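Local coordinates for protein response regulator receiver modulated diguanylate cyclase with PAS/PAC sensor (Desulfovibrio desulfuricans subsp. desulfuricans, PDB 3CG0) that is the receiver domain of a probable diguanylate cyclase, likely taking a phosphoryl group to control synthesis of the second messenger cyclic di-GMP, at residues L25-Q28 and L29-G33; L118-S121 and I122-A125; A67-G70 and V71-A74. All coordinates share one frame; numbering follows the deposited sequence. Where two conformers were deposited one is given.

Contact 1. Residues L25-Q28 and L29-G33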
loop_
_atom_site.group_PDB
_atom_site.type_symbol
_atom_site.label_atom_id
_atom_site.label_comp_id
_atom_site.label_asym_id
_atom_site.label_seq_id
_atom_site.Cartn_x
_atom_site.Cartn_y
_atom_site.Cartn_z
ATOM N N LEU C 25 8.068 34.971 8.436
ATOM C CA LEU C 25 8.090 33.588 7.966
ATOM C C LEU C 25 9.044 32.705 8.755
ATOM O O LEU C 25 8.683 31.600 9.130
ATOM C CB LEU C 25 8.501 33.517 6.498
ATOM C CG LEU C 25 7.458 33.206 5.446
ATOM C CD1 LEU C 25 8.184 33.046 4.136
ATOM C CD2 LEU C 25 6.704 31.937 5.820
ATOM N N ARG C 26 10.267 33.181 8.980
ATOM C CA ARG C 26 11.268 32.425 9.738
ATOM C C ARG C 26 10.778 32.134 11.162
ATOM O O ARG C 26 10.960 31.027 11.665
ATOM C CB ARG C 26 12.595 33.182 9.767
ATOM C CG ARG C 26 13.811 32.294 9.918
ATOM C CD ARG C 26 15.111 33.085 9.809
ATOM N NE ARG C 26 16.244 32.181 9.601
ATOM C CZ ARG C 26 17.355 32.497 8.942
ATOM N NH1 ARG C 26 17.508 33.713 8.421
ATOM N NH2 ARG C 26 18.313 31.594 8.802
ATOM N N ILE C 27 10.150 33.134 11.791
ATOM C CA ILE C 27 9.567 33.007 13.147
ATOM C C ILE C 27 8.502 31.913 13.178
ATOM O O ILE C 27 8.575 31.005 14.001
ATOM C CB ILE C 27 8.958 34.345 13.666
ATOM C CG1 ILE C 27 10.044 35.369 13.984
ATOM C CG2 ILE C 27 8.105 34.138 14.930
ATOM C CD1 ILE C 27 9.498 36.767 14.192
ATOM N N GLN C 28 7.543 31.990 12.250
ATOM C CA GLN C 28 6.500 30.965 12.090
ATOM C C GLN C 28 7.039 29.563 11.850
ATOM O O GLN C 28 6.534 28.621 12.434
ATOM C CB GLN C 28 5.532 31.325 10.967
ATOM C CG GLN C 28 4.540 32.409 11.322
ATOM C CD GLN C 28 3.603 32.723 10.177
ATOM O OE1 GLN C 28 4.007 33.295 9.163
ATOM N NE2 GLN C 28 2.340 32.361 10.336
ATOM N N LEU C 29 8.065 29.432 11.012
ATOM C CA LEU C 29 8.627 28.127 10.686
ATOM C C LEU C 29 9.398 27.523 11.837
ATOM O O LEU C 29 9.307 26.323 12.081
ATOM C CB LEU C 29 9.527 28.193 9.454
ATOM C CG LEU C 29 8.833 28.418 8.111
ATOM C CD1 LEU C 29 9.867 28.788 7.094
ATOM C CD2 LEU C 29 8.110 27.185 7.693
ATOM N N GLU C 30 10.156 28.362 12.536
ATOM C CA GLU C 30 10.921 27.932 13.702
ATOM C C GLU C 30 10.004 27.485 14.850
ATOM O O GLU C 30 10.323 26.529 15.552
ATOM C CB GLU C 30 11.832 29.059 14.171
ATOM C CG GLU C 30 13.176 28.599 14.677
ATOM C CD GLU C 30 14.244 28.670 13.608
ATOM O OE1 GLU C 30 14.193 27.871 12.645
ATOM O OE2 GLU C 30 15.142 29.528 13.740
ATOM N N SER C 31 8.865 28.167 15.009
ATOM C CA SER C 31 7.857 27.833 16.022
ATOM C C SER C 31 7.149 26.506 15.740
ATOM O O SER C 31 6.612 25.863 16.650
ATOM C CB SER C 31 6.817 28.955 16.114
ATOM O OG SER C 31 7.441 30.222 16.228
ATOM N N LEU C 32 7.127 26.114 14.468
ATOM C CA LEU C 32 6.508 24.862 14.057
ATOM C C LEU C 32 7.478 23.693 14.238
ATOM O O LEU C 32 7.058 22.540 14.378
ATOM C CB LEU C 32 5.995 24.953 12.611
ATOM C CG LEU C 32 4.735 25.815 12.398
ATOM C CD1 LEU C 32 4.526 26.156 10.932
ATOM C CD2 LEU C 32 3.477 25.144 12.968
ATOM N N GLY C 33 8.772 24.002 14.244
ATOM C CA GLY C 33 9.805 22.997 14.467
ATOM C C GLY C 33 10.781 22.841 13.311
ATOM O O GLY C 33 11.869 22.277 13.489
#
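In one of its two conformers, Ser31 OG lies anti to its own carbonyl carbon and beside the backbone N (chi1 -49°). This turns the hydroxyl back along the helix onto the carbonyl of Ile27, one turn earlier. The bond from Ser31 OG to Ile27 O measures 2.6 Å in that conformer. Ser31 N also gives its hydrogen to Ile27 O, at 3.0 Å, a bond that does not depend on the hydroxyl. Ile27 O is then gripped twice. The two donors approach from opposite faces of the carbonyl plane. The hydroxyl stands well above that plane, 38° out of it, and does not sit on a lone pair. Ile27 CG2 is the side-chain atom nearest Ser31 OG, at 4.2 Å.

Leu29 N bonds to Leu25 O at 2.9 Å, and Glu30 N to Arg26 O at the same distance. The CG of Leu29 comes down beside Leu25 O, 3.3 Å away. The bond from Leu32 N to Gln28 O is weak at 3.3 Å. Gly33 then leaves helical angles with positive phi (119°). The amide of Gln28 points elsewhere, its NE2 bonding to Val113 O. Leu29 faces inward and packs on Val12 and Ile14 of strand 11-15. This is the C-terminal end of helix 19-32, the first crossover helix of the CheY-like receiver fold, in the beta-alpha-beta unit that joins strands 11-15 and 35-40.

Contact 2. Residues L118-S121 and I122-A125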
loop_
_atom_site.group_PDB
_atom_site.type_symbol
_atom_site.label_atom_id
_atom_site.label_comp_id
_atom_site.label_asym_id
_atom_site.label_seq_id
_atom_site.Cartn_x
_atom_site.Cartn_y
_atom_site.Cartn_z
ATOM N N LEU C 118 0.409 26.855 6.760
ATOM C CA LEU C 118 1.818 26.712 6.430
ATOM C C LEU C 118 2.324 25.311 6.771
ATOM O O LEU C 118 2.974 24.665 5.951
ATOM C CB LEU C 118 2.620 27.772 7.192
ATOM C CG LEU C 118 4.132 27.829 7.044
ATOM C CD1 LEU C 118 4.461 28.002 5.586
ATOM C CD2 LEU C 118 4.695 28.967 7.894
ATOM N N HIS C 119 1.992 24.840 7.970
ATOM C CA HIS C 119 2.438 23.535 8.438
ATOM C C HIS C 119 1.880 22.366 7.625
ATOM O O HIS C 119 2.618 21.445 7.277
ATOM C CB HIS C 119 2.086 23.352 9.910
ATOM C CG HIS C 119 2.348 21.970 10.413
ATOM N ND1 HIS C 119 3.617 21.438 10.494
ATOM C CD2 HIS C 119 1.504 20.999 10.835
ATOM C CE1 HIS C 119 3.547 20.202 10.955
ATOM N NE2 HIS C 119 2.276 19.911 11.169
ATOM N N ARG C 120 0.584 22.411 7.328
ATOM C CA ARG C 120 -0.083 21.358 6.559
ATOM C C ARG C 120 0.332 21.337 5.086
ATOM O O ARG C 120 0.453 20.264 4.494
ATOM C CB ARG C 120 -1.617 21.455 6.687
ATOM C CG ARG C 120 -2.177 21.191 8.096
ATOM C CD ARG C 120 -1.469 20.024 8.788
ATOM N NE ARG C 120 -2.173 19.526 9.972
ATOM C CZ ARG C 120 -1.696 18.577 10.778
ATOM N NH1 ARG C 120 -2.403 18.178 11.831
ATOM N NH2 ARG C 120 -0.513 18.023 10.539
ATOM N N SER C 121 0.544 22.518 4.503
ATOM C CA SER C 121 1.022 22.639 3.125
ATOM C C SER C 121 2.369 21.987 2.931
ATOM O O SER C 121 2.556 21.238 1.979
ATOM C CB SER C 121 1.126 24.101 2.734
ATOM O OG SER C 121 -0.079 24.746 3.038
ATOM N N ILE C 122 3.290 22.263 3.853
ATOM C CA ILE C 122 4.645 21.697 3.832
ATOM C C ILE C 122 4.635 20.176 4.008
ATOM O O ILE C 122 5.320 19.457 3.270
ATOM C CB ILE C 122 5.545 22.385 4.898
ATOM C CG1 ILE C 122 5.784 23.852 4.515
ATOM C CG2 ILE C 122 6.860 21.669 5.058
ATOM C CD1 ILE C 122 6.765 24.586 5.420
ATOM N N GLU C 123 3.849 19.697 4.977
ATOM C CA GLU C 123 3.657 18.263 5.204
ATOM C C GLU C 123 3.135 17.566 3.955
ATOM O O GLU C 123 3.705 16.567 3.510
ATOM C CB GLU C 123 2.698 18.011 6.371
ATOM C CG GLU C 123 3.357 18.013 7.749
ATOM C CD GLU C 123 2.487 17.380 8.847
ATOM O OE1 GLU C 123 3.056 17.003 9.900
ATOM O OE2 GLU C 123 1.248 17.265 8.665
ATOM N N MET C 124 2.074 18.123 3.383
ATOM C CA MET C 124 1.444 17.564 2.186
ATOM C C MET C 124 2.327 17.645 0.942
ATOM O O MET C 124 2.315 16.738 0.125
ATOM C CB MET C 124 0.105 18.251 1.911
ATOM C CG MET C 124 -1.086 17.801 2.766
ATOM S SD MET C 124 -1.668 16.143 2.349
ATOM C CE MET C 124 -0.908 15.158 3.656
ATOM N N ALA C 125 3.091 18.726 0.808
ATOM C CA ALA C 125 3.979 18.918 -0.349
ATOM C C ALA C 125 5.109 17.906 -0.387
ATOM O O ALA C 125 5.371 17.305 -1.423
ATOM C CB ALA C 125 4.525 20.312 -0.361
#
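Ile122 meets Leu118 one turn back on helix 115-132, the last helix of the CheY-like receiver fold. Ile122 N bonds to Leu118 O at 3.2 Å. The two side chains lie side by side and point the same way, with Ile122 CD1 4.1 Å from Leu118 CD1. Both are buried. They pack on Leu29 of helix 19-32, and Leu118 also reaches Leu59 and Leu109 of the central sheet.

Glu123 comes next and serves two residues. Glu123 N bonds to His119 O. Its side chain runs extended beyond CG, so the methylene lies over the His119 ring while the carboxylate lies between that ring and Arg120. Glu123 CG sits over one face of the His119 ring, 4.2 Å from the ring centroid and 27° off the normal, as a CH-pi contact. Glu123 OE1 lies 3.3 Å from His119 NE2, the carboxylate plane turned 48° from the ring plane. Arg120 bends at chi2 (-41°), which lays its guanidinium alongside Glu123. There Glu123 OE2 sits at the guanidinium edge, 2.7 Å from Arg120 NH2, in a salt bridge whose hydrogen bond is weak. Arg120 NE forms a second salt bridge, with Asp116 OD2 of the second subunit.

Met124 N bonds to Arg120 O at 2.9 Å. The CB and CG of Met124 both rest near that same oxygen. The chain then bends at chi2 and chi3. Met124 touches Phe106 of its own chain and Tyr108 of the second subunit.

Ala125 packs its methyl on Ile57 and Phe106. The hydroxyl of Ser121 turns back to Thr117 O. The carbonyl of Ser121 points onward instead: Ala125 N bonds to Ser121 O at 2.8 Å, and Ala125 CB lies 3.2 Å from the same oxygen.

Contact 3. Residues A67-G70 and V71-A74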
loop_
_atom_site.group_PDB
_atom_site.type_symbol
_atom_site.label_atom_id
_atom_site.label_comp_id
_atom_site.label_asym_id
_atom_site.label_seq_id
_atom_site.Cartn_x
_atom_site.Cartn_y
_atom_site.Cartn_z
ATOM N N ALA C 67 17.214 39.950 -10.815
ATOM C CA ALA C 67 17.970 39.050 -11.683
ATOM C C ALA C 67 17.131 37.893 -12.236
ATOM O O ALA C 67 17.077 37.683 -13.453
ATOM C CB ALA C 67 19.194 38.526 -10.946
ATOM N N LEU C 68 16.501 37.144 -11.330
ATOM C CA LEU C 68 15.502 36.134 -11.674
ATOM C C LEU C 68 14.244 36.530 -10.936
ATOM O O LEU C 68 14.325 36.977 -9.796
ATOM C CB LEU C 68 15.923 34.745 -11.189
ATOM C CG LEU C 68 17.048 33.956 -11.848
ATOM C CD1 LEU C 68 17.320 32.718 -11.039
ATOM C CD2 LEU C 68 16.708 33.571 -13.278
ATOM N N ASP C 69 13.085 36.380 -11.566
ATOM C CA ASP C 69 11.835 36.624 -10.852
ATOM C C ASP C 69 11.454 35.400 -10.011
ATOM O O ASP C 69 12.185 34.406 -9.999
ATOM C CB ASP C 69 10.702 37.100 -11.783
ATOM C CG ASP C 69 10.392 36.124 -12.911
ATOM O OD1 ASP C 69 10.486 36.544 -14.084
ATOM O OD2 ASP C 69 10.036 34.953 -12.640
ATOM N N GLY C 70 10.325 35.481 -9.310
ATOM C CA GLY C 70 9.878 34.408 -8.422
ATOM C C GLY C 70 9.585 33.131 -9.175
ATOM O O GLY C 70 9.912 32.037 -8.723
ATOM N N VAL C 71 9.001 33.289 -10.356
ATOM C CA VAL C 71 8.595 32.156 -11.169
ATOM C C VAL C 71 9.804 31.401 -11.728
ATOM O O VAL C 71 9.846 30.169 -11.668
ATOM C CB VAL C 71 7.554 32.585 -12.241
ATOM C CG1 VAL C 71 7.233 31.456 -13.177
ATOM C CG2 VAL C 71 6.270 33.035 -11.555
ATOM N N GLU C 72 10.793 32.145 -12.218
ATOM C CA GLU C 72 12.018 31.574 -12.770
ATOM C C GLU C 72 12.915 30.969 -11.705
ATOM O O GLU C 72 13.621 30.000 -11.960
ATOM C CB GLU C 72 12.829 32.644 -13.493
ATOM C CG GLU C 72 12.199 33.206 -14.753
ATOM C CD GLU C 72 13.075 34.271 -15.386
ATOM O OE1 GLU C 72 13.525 34.059 -16.532
ATOM O OE2 GLU C 72 13.332 35.311 -14.728
ATOM N N THR C 73 12.929 31.588 -10.529
ATOM C CA THR C 73 13.643 31.046 -9.382
ATOM C C THR C 73 13.001 29.710 -8.990
ATOM O O THR C 73 13.690 28.714 -8.872
ATOM C CB THR C 73 13.635 32.041 -8.205
ATOM O OG1 THR C 73 14.215 33.282 -8.635
ATOM C CG2 THR C 73 14.421 31.502 -7.051
ATOM N N ALA C 74 11.682 29.689 -8.846
ATOM C CA ALA C 74 10.972 28.432 -8.547
ATOM C C ALA C 74 11.115 27.373 -9.655
ATOM O O ALA C 74 11.373 26.215 -9.359
ATOM C CB ALA C 74 9.537 28.715 -8.283
#
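Asp69 and Glu72 hold each other by reciprocal hydrogen bonds. Glu72 N gives its hydrogen to Asp69 OD2 at 2.9 Å, on the syn side of the carboxylate but 32° out of its plane. In return, Asp69 N points almost straight at Glu72 OE2, a weak bond of 3.3 Å. The first torsion of Asp69 (chi1 58°) places CG between its backbone N and carbonyl carbon, which brings the carboxylate over the start of the helix.

The other bonds are made to carbonyl oxygens. Asp69 O takes Thr73 N at 3.0 Å and Thr73 OG1 at 2.7 Å, from opposite faces of its plane. Ala74 N bonds to Gly70 O.

Together, the reciprocal bonds form a capping box with Asp69 as N-cap of helix 70-80, which follows the loop after strand 57-61 in this receiver domain.

The two carboxylates probably repel each other: Asp69 OD1 lies 3.2 Å from Glu72 OE2, with the planes 27° apart. Arg99 NH2 of helix 94-101 makes a salt bridge to Asp69 OD1 and probably eases the repulsion.

Leu68 gives van der Waals contact. Leu68 CD2 lies 4.0 Å from Glu72 CB, and Leu68 CB lies 3.4 Å from the hydroxyl oxygen Thr73 OG1.

How the contacts relate
From the N terminus, contact 1 comes first, at the end of helix 19-32. Contact 3 follows at the start of helix 70-80, and contact 2 lies within helix 115-132. Each is local and closes only a helical turn or a helix start. They run in series, so none nests or crosses. Contacts 1 and 2 touch and join the first and last helices of the fold: Leu29 CD2 is 3.7 Å from Ile122 CD1, and Leu32 CD2 is 3.8 Å from His119 CB. Contact 3 stands apart. It lies across the chain's centre from both, its nearest atoms about 13 Å from each, and links the loop after strand 57-61 to its helix.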